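Local coordinates for hydroxylase, putative (Mycobacterium tuberculosis, PDB 3AFF), which probably hydroxylates the phenolic ring of the secosteroid 3-HSA to the catechol 3,4-DHSA during cholesterol breakdown, using reduced flavin and dioxygen, at residues Q56-L61 / E106-D111; F99-Q104 / L221-A226. One frame throughout, in Å; residues are numbered along the deposited sequence. Where two conformers were deposited one is given.

Contact 1: residues Q56-L61 / E106-D111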
loop_
_atom_site.group_PDB
_atom_site.type_symbol
_atom_site.label_atom_id
_atom_site.label_comp_id
_atom_site.label_asym_id
_atom_site.label_seq_id
_atom_site.Cartn_x
_atom_site.Cartn_y
_atom_site.Cartn_z
ATOM N N GLN A 56 -6.433 -43.842 33.608
ATOM C CA GLN A 56 -7.511 -44.685 34.140
ATOM C C GLN A 56 -6.997 -45.807 35.077
ATOM O O GLN A 56 -7.673 -46.108 36.088
ATOM C CB GLN A 56 -8.496 -45.199 33.049
ATOM C CG GLN A 56 -7.996 -46.393 32.256
ATOM C CD GLN A 56 -8.055 -47.758 33.040
ATOM O OE1 GLN A 56 -8.792 -47.891 34.037
ATOM N NE2 GLN A 56 -7.278 -48.765 32.571
ATOM N N GLN A 57 -5.826 -46.387 34.807
ATOM C CA GLN A 57 -5.297 -47.432 35.740
ATOM C C GLN A 57 -5.090 -46.906 37.151
ATOM O O GLN A 57 -5.052 -47.668 38.103
ATOM C CB GLN A 57 -4.003 -48.070 35.258
ATOM C CG GLN A 57 -2.829 -47.066 35.144
ATOM C CD GLN A 57 -1.479 -47.765 35.020
ATOM O OE1 GLN A 57 -1.151 -48.683 35.783
ATOM N NE2 GLN A 57 -0.714 -47.372 34.027
ATOM N N TRP A 58 -5.011 -45.583 37.297
ATOM C CA TRP A 58 -4.834 -44.985 38.596
ATOM C C TRP A 58 -6.110 -44.387 39.138
ATOM O O TRP A 58 -6.071 -43.682 40.149
ATOM C CB TRP A 58 -3.682 -43.939 38.525
ATOM C CG TRP A 58 -2.345 -44.565 38.118
ATOM C CD1 TRP A 58 -1.626 -44.303 36.986
ATOM C CD2 TRP A 58 -1.592 -45.541 38.847
ATOM N NE1 TRP A 58 -0.496 -45.048 36.945
ATOM C CE2 TRP A 58 -0.421 -45.803 38.096
ATOM C CE3 TRP A 58 -1.783 -46.219 40.074
ATOM C CZ2 TRP A 58 0.531 -46.756 38.493
ATOM C CZ3 TRP A 58 -0.795 -47.139 40.487
ATOM C CH2 TRP A 58 0.328 -47.393 39.695
ATOM N N GLY A 59 -7.243 -44.658 38.457
ATOM C CA GLY A 59 -8.530 -43.988 38.727
ATOM C C GLY A 59 -8.753 -42.592 38.118
ATOM O O GLY A 59 -9.621 -41.802 38.627
ATOM N N GLY A 60 -7.989 -42.270 37.060
ATOM C CA GLY A 60 -8.030 -40.930 36.504
ATOM C C GLY A 60 -9.017 -40.945 35.353
ATOM O O GLY A 60 -9.486 -41.993 34.988
ATOM N N LEU A 61 -9.278 -39.778 34.768
ATOM C CA LEU A 61 -10.168 -39.670 33.623
ATOM C C LEU A 61 -9.494 -39.558 32.291
ATOM O O LEU A 61 -10.199 -39.580 31.285
ATOM C CB LEU A 61 -11.148 -38.514 33.843
ATOM C CG LEU A 61 -11.940 -38.590 35.144
ATOM C CD1 LEU A 61 -12.552 -37.245 35.517
ATOM C CD2 LEU A 61 -13.025 -39.641 34.936
ATOM N N GLU A 106 5.637 -46.094 42.073
ATOM C CA GLU A 106 6.187 -45.422 43.245
ATOM C C GLU A 106 5.409 -44.202 43.769
ATOM O O GLU A 106 5.292 -43.953 44.991
ATOM C CB GLU A 106 7.682 -45.081 43.041
ATOM C CG GLU A 106 8.549 -46.330 42.842
ATOM C CD GLU A 106 9.987 -46.029 42.471
ATOM O OE1 GLU A 106 10.854 -46.935 42.509
ATOM O OE2 GLU A 106 10.274 -44.881 42.182
ATOM N N VAL A 107 4.915 -43.398 42.839
ATOM C CA VAL A 107 4.140 -42.208 43.192
ATOM C C VAL A 107 2.716 -42.516 43.674
ATOM O O VAL A 107 2.267 -41.997 44.726
ATOM C CB VAL A 107 4.078 -41.242 41.983
ATOM C CG1 VAL A 107 3.337 -40.019 42.344
ATOM C CG2 VAL A 107 5.492 -40.875 41.569
ATOM N N TRP A 108 2.032 -43.338 42.877
ATOM C CA TRP A 108 0.610 -43.555 42.996
ATOM C C TRP A 108 0.191 -44.971 43.488
ATOM O O TRP A 108 -0.978 -45.193 43.714
ATOM C CB TRP A 108 -0.014 -43.331 41.609
ATOM C CG TRP A 108 -0.103 -41.865 41.206
ATOM C CD1 TRP A 108 -0.314 -40.801 42.037
ATOM C CD2 TRP A 108 -0.043 -41.337 39.879
ATOM N NE1 TRP A 108 -0.357 -39.635 41.310
ATOM C CE2 TRP A 108 -0.196 -39.936 39.980
ATOM C CE3 TRP A 108 0.140 -41.909 38.610
ATOM C CZ2 TRP A 108 -0.202 -39.090 38.851
ATOM C CZ3 TRP A 108 0.140 -41.039 37.481
ATOM C CH2 TRP A 108 -0.026 -39.668 37.624
ATOM N N GLY A 109 1.114 -45.911 43.622
ATOM C CA GLY A 109 0.770 -47.312 43.948
ATOM C C GLY A 109 0.018 -47.475 45.267
ATOM O O GLY A 109 -0.747 -48.419 45.400
ATOM N N GLU A 110 0.229 -46.565 46.225
ATOM C CA GLU A 110 -0.457 -46.579 47.514
ATOM C C GLU A 110 -1.580 -45.545 47.568
ATOM O O GLU A 110 -2.722 -45.819 48.014
ATOM C CB GLU A 110 0.532 -46.357 48.682
ATOM C CG GLU A 110 1.497 -47.549 48.998
ATOM C CD GLU A 110 0.868 -49.004 48.913
ATOM O OE1 GLU A 110 -0.248 -49.280 49.451
ATOM O OE2 GLU A 110 1.521 -49.900 48.304
ATOM N N ASP A 111 -1.255 -44.341 47.105
ATOM C CA ASP A 111 -2.210 -43.232 47.145
ATOM C C ASP A 111 -2.241 -42.520 45.791
ATOM O O ASP A 111 -1.351 -41.762 45.490
ATOM C CB ASP A 111 -1.840 -42.292 48.228
ATOM C CG ASP A 111 -2.838 -41.169 48.362
ATOM O OD1 ASP A 111 -3.823 -41.109 47.581
ATOM O OD2 ASP A 111 -2.661 -40.348 49.281
#
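Trp58 and Trp108 meet as two indoles whose side chains cross at about a right angle. Over one face of Trp58 comes the six-membered ring of its partner, at an oblique tilt, with Trp108 CE3 3.4 Å from Trp58 CD1. The planes stand 53° apart, neither parallel nor perpendicular, and the centroids of the Trp58 five-membered ring and the Trp108 six-membered ring lie 4.8 Å from each other. The rest of that face is used as well: Trp108 CB sits above the six-membered ring, 4.0 Å from its centroid and 21° off the normal, a CH-pi contact. Trp58 CG lies anti to its own carbonyl carbon (chi1 -61°), which carries the indole out from the short 3-10 turn 56-58 toward Trp108 on helix 101-108. The pair thus ties the loop between helices 38-47 and 65-76 to a later helix of the N-terminal acyl-CoA dehydrogenase-type domain. Gln57 OE1 lies 3.5 Å above the opposite face of Trp58, near its rim. At the far end of the indole, Trp58 CZ3 touches Gly109 CA at 3.8 Å. Both indole N-H groups find acceptors beyond the two segments, Trp58 NE1 at Gln104 OE1 and Trp108 NE1 at Thr114 O.

Contact 2: residues F99-Q104 / L221-A226; sequences FDQRAQ and LATNSA
Thr223 OG1 donates to Gln101 OE1 at 2.7 Å, arriving in the carbonyl plane with a C=O...donor angle of 149°. Gln101 reaches this point by a bend in its chain: CG is anti to the backbone N, and the second torsion then turns the amide toward the loop. One turn along the helix, Asn224 ND2 donates to Gln104 OE1 at 3.0 Å. That N-H is nearly straight, at 166°, but it meets the oxygen from the side, the C=O...donor angle being 99°, and the two amide planes are inclined to each other. A water adds a third link, accepting from Gln101 N at 3.2 Å and donating to Thr223 OG1 at 3.1 Å.

The next shell probably sets how the amides are turned. Gln104 OE1 also accepts from Trp58 NE1. Asn224 ND2 has a second acceptor in Ala97 O, and Asn224 OD1 and Gln101 NE2 are both engaged by Gln57. Loop 221-226, between helices 210-214 and 233-259, is thereby joined to the start of helix 101-108 mainly through polar groups. With Gln104 OE1 receiving both Asn224 ND2 and Trp58 NE1, the partners are consistent with the amide orientations in the model, although Gln104 NE2 lies 3.1 Å from Asn224 ND2, a close approach of two donors that is not a hydrogen bond.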
loop_
_atom_site.group_PDB
_atom_site.type_symbol
_atom_site.label_atom_id
_atom_site.label_comp_id
_atom_site.label_asym_id
_atom_site.label_seq_id
_atom_site.Cartn_x
_atom_site.Cartn_y
_atom_site.Cartn_z
ATOM N N PHE A 99 6.152 -41.473 32.178
ATOM C CA PHE A 99 7.265 -42.153 32.914
ATOM C C PHE A 99 7.065 -43.688 32.898
ATOM O O PHE A 99 5.950 -44.202 32.697
ATOM C CB PHE A 99 7.327 -41.622 34.349
ATOM C CG PHE A 99 8.228 -40.403 34.478
ATOM C CD1 PHE A 99 9.463 -40.509 35.072
ATOM C CD2 PHE A 99 7.836 -39.177 33.931
ATOM C CE1 PHE A 99 10.299 -39.400 35.191
ATOM C CE2 PHE A 99 8.675 -38.030 34.022
ATOM C CZ PHE A 99 9.906 -38.147 34.629
ATOM N N ASP A 100 8.121 -44.453 33.115
ATOM C CA ASP A 100 7.801 -45.833 33.042
ATOM C C ASP A 100 6.965 -46.332 34.248
ATOM O O ASP A 100 6.819 -45.694 35.274
ATOM C CB ASP A 100 8.967 -46.671 32.535
ATOM C CG ASP A 100 9.985 -46.930 33.566
ATOM O OD1 ASP A 100 9.605 -46.894 34.739
ATOM O OD2 ASP A 100 11.158 -47.162 33.181
ATOM N N GLN A 101 6.237 -47.415 34.019
ATOM C CA GLN A 101 5.246 -47.909 34.978
ATOM C C GLN A 101 5.831 -47.986 36.405
ATOM O O GLN A 101 5.157 -47.671 37.399
ATOM C CB GLN A 101 4.822 -49.301 34.500
ATOM C CG GLN A 101 3.746 -49.993 35.354
ATOM C CD GLN A 101 2.422 -49.253 35.360
ATOM O OE1 GLN A 101 2.097 -48.567 34.385
ATOM N NE2 GLN A 101 1.629 -49.423 36.431
ATOM N N ARG A 102 7.108 -48.380 36.530
ATOM C CA ARG A 102 7.689 -48.444 37.904
ATOM C C ARG A 102 7.710 -47.087 38.645
ATOM O O ARG A 102 7.516 -47.034 39.864
ATOM C CB ARG A 102 9.078 -49.069 37.854
ATOM C CG ARG A 102 9.691 -49.327 39.217
ATOM C CD ARG A 102 10.829 -50.433 39.209
ATOM N NE ARG A 102 11.897 -50.220 38.222
ATOM C CZ ARG A 102 12.019 -50.972 37.126
ATOM N NH1 ARG A 102 11.137 -51.977 36.940
ATOM N NH2 ARG A 102 12.990 -50.713 36.231
ATOM N N ALA A 103 7.967 -45.992 37.907
ATOM C CA ALA A 103 7.970 -44.668 38.499
ATOM C C ALA A 103 6.558 -44.300 38.925
ATOM O O ALA A 103 6.352 -43.743 40.027
ATOM C CB ALA A 103 8.501 -43.649 37.493
ATOM N N GLN A 104 5.590 -44.550 38.031
ATOM C CA GLN A 104 4.165 -44.255 38.318
ATOM C C GLN A 104 3.728 -45.026 39.576
ATOM O O GLN A 104 3.106 -44.488 40.458
ATOM C CB GLN A 104 3.302 -44.685 37.130
ATOM C CG GLN A 104 3.466 -43.854 35.877
ATOM C CD GLN A 104 2.612 -44.412 34.769
ATOM O OE1 GLN A 104 1.387 -44.491 34.902
ATOM N NE2 GLN A 104 3.227 -44.791 33.675
ATOM N N LEU A 221 3.933 -44.992 27.911
ATOM C CA LEU A 221 3.031 -45.236 26.780
ATOM C C LEU A 221 2.644 -46.709 26.607
ATOM O O LEU A 221 1.604 -47.003 26.045
ATOM C CB LEU A 221 3.626 -44.694 25.502
ATOM C CG LEU A 221 3.838 -43.164 25.397
ATOM C CD1 LEU A 221 4.623 -42.812 24.114
ATOM C CD2 LEU A 221 2.537 -42.354 25.470
ATOM N N ALA A 222 3.490 -47.610 27.109
ATOM C CA ALA A 222 3.292 -49.058 27.075
ATOM C C ALA A 222 2.132 -49.484 27.983
ATOM O O ALA A 222 1.503 -50.525 27.727
ATOM C CB ALA A 222 4.603 -49.776 27.468
ATOM N N THR A 223 1.814 -48.679 29.006
ATOM C CA THR A 223 0.720 -48.987 29.957
ATOM C C THR A 223 -0.414 -47.927 29.967
ATOM O O THR A 223 -1.481 -48.182 30.521
ATOM C CB THR A 223 1.282 -49.191 31.408
ATOM O OG1 THR A 223 2.203 -48.119 31.758
ATOM C CG2 THR A 223 2.027 -50.554 31.534
ATOM N N ASN A 224 -0.186 -46.761 29.353
ATOM C CA ASN A 224 -1.189 -45.689 29.242
ATOM C C ASN A 224 -1.437 -45.325 27.793
ATOM O O ASN A 224 -0.729 -44.503 27.179
ATOM C CB ASN A 224 -0.788 -44.453 30.045
ATOM C CG ASN A 224 -0.577 -44.771 31.480
ATOM O OD1 ASN A 224 -1.437 -45.393 32.109
ATOM N ND2 ASN A 224 0.578 -44.348 32.036
ATOM N N SER A 225 -2.466 -45.968 27.255
ATOM C CA SER A 225 -2.728 -46.008 25.826
ATOM C C SER A 225 -3.699 -44.894 25.367
ATOM O O SER A 225 -3.906 -44.718 24.172
ATOM C CB SER A 225 -3.233 -47.453 25.424
ATOM O OG SER A 225 -4.561 -47.677 25.936
ATOM N N ALA A 226 -4.300 -44.156 26.296
ATOM C CA ALA A 226 -5.274 -43.130 25.951
ATOM C C ALA A 226 -4.619 -42.105 24.988
ATOM O O ALA A 226 -3.424 -41.786 25.112
ATOM C CB ALA A 226 -5.843 -42.412 27.220
HETATM O O HOH W 1 5.283 -48.334 31.158
#

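Overall arrangement
The centres of contacts 1 and 2 lie about 11 Å apart, and both use helix 101-108: contact 2 its beginning, contact 1 residues further along. Loop 56-61 connects them directly, since Trp58 NE1 is 2.8 Å from Gln104 OE1 and Gln57 NE2 is 2.8 Å from Asn224 OD1, both probable hydrogen bonds. Their segments alternate along the chain, so one short helix gathers an early loop and a much later one. The pair illustrates how an apolar and a polar contact can be coupled through neighbouring residues. Contact 2 lies away from the probable FMN-binding residues; in contact 1 the Trp108 side chain is about 11 Å from that of Tyr120, one of those residues.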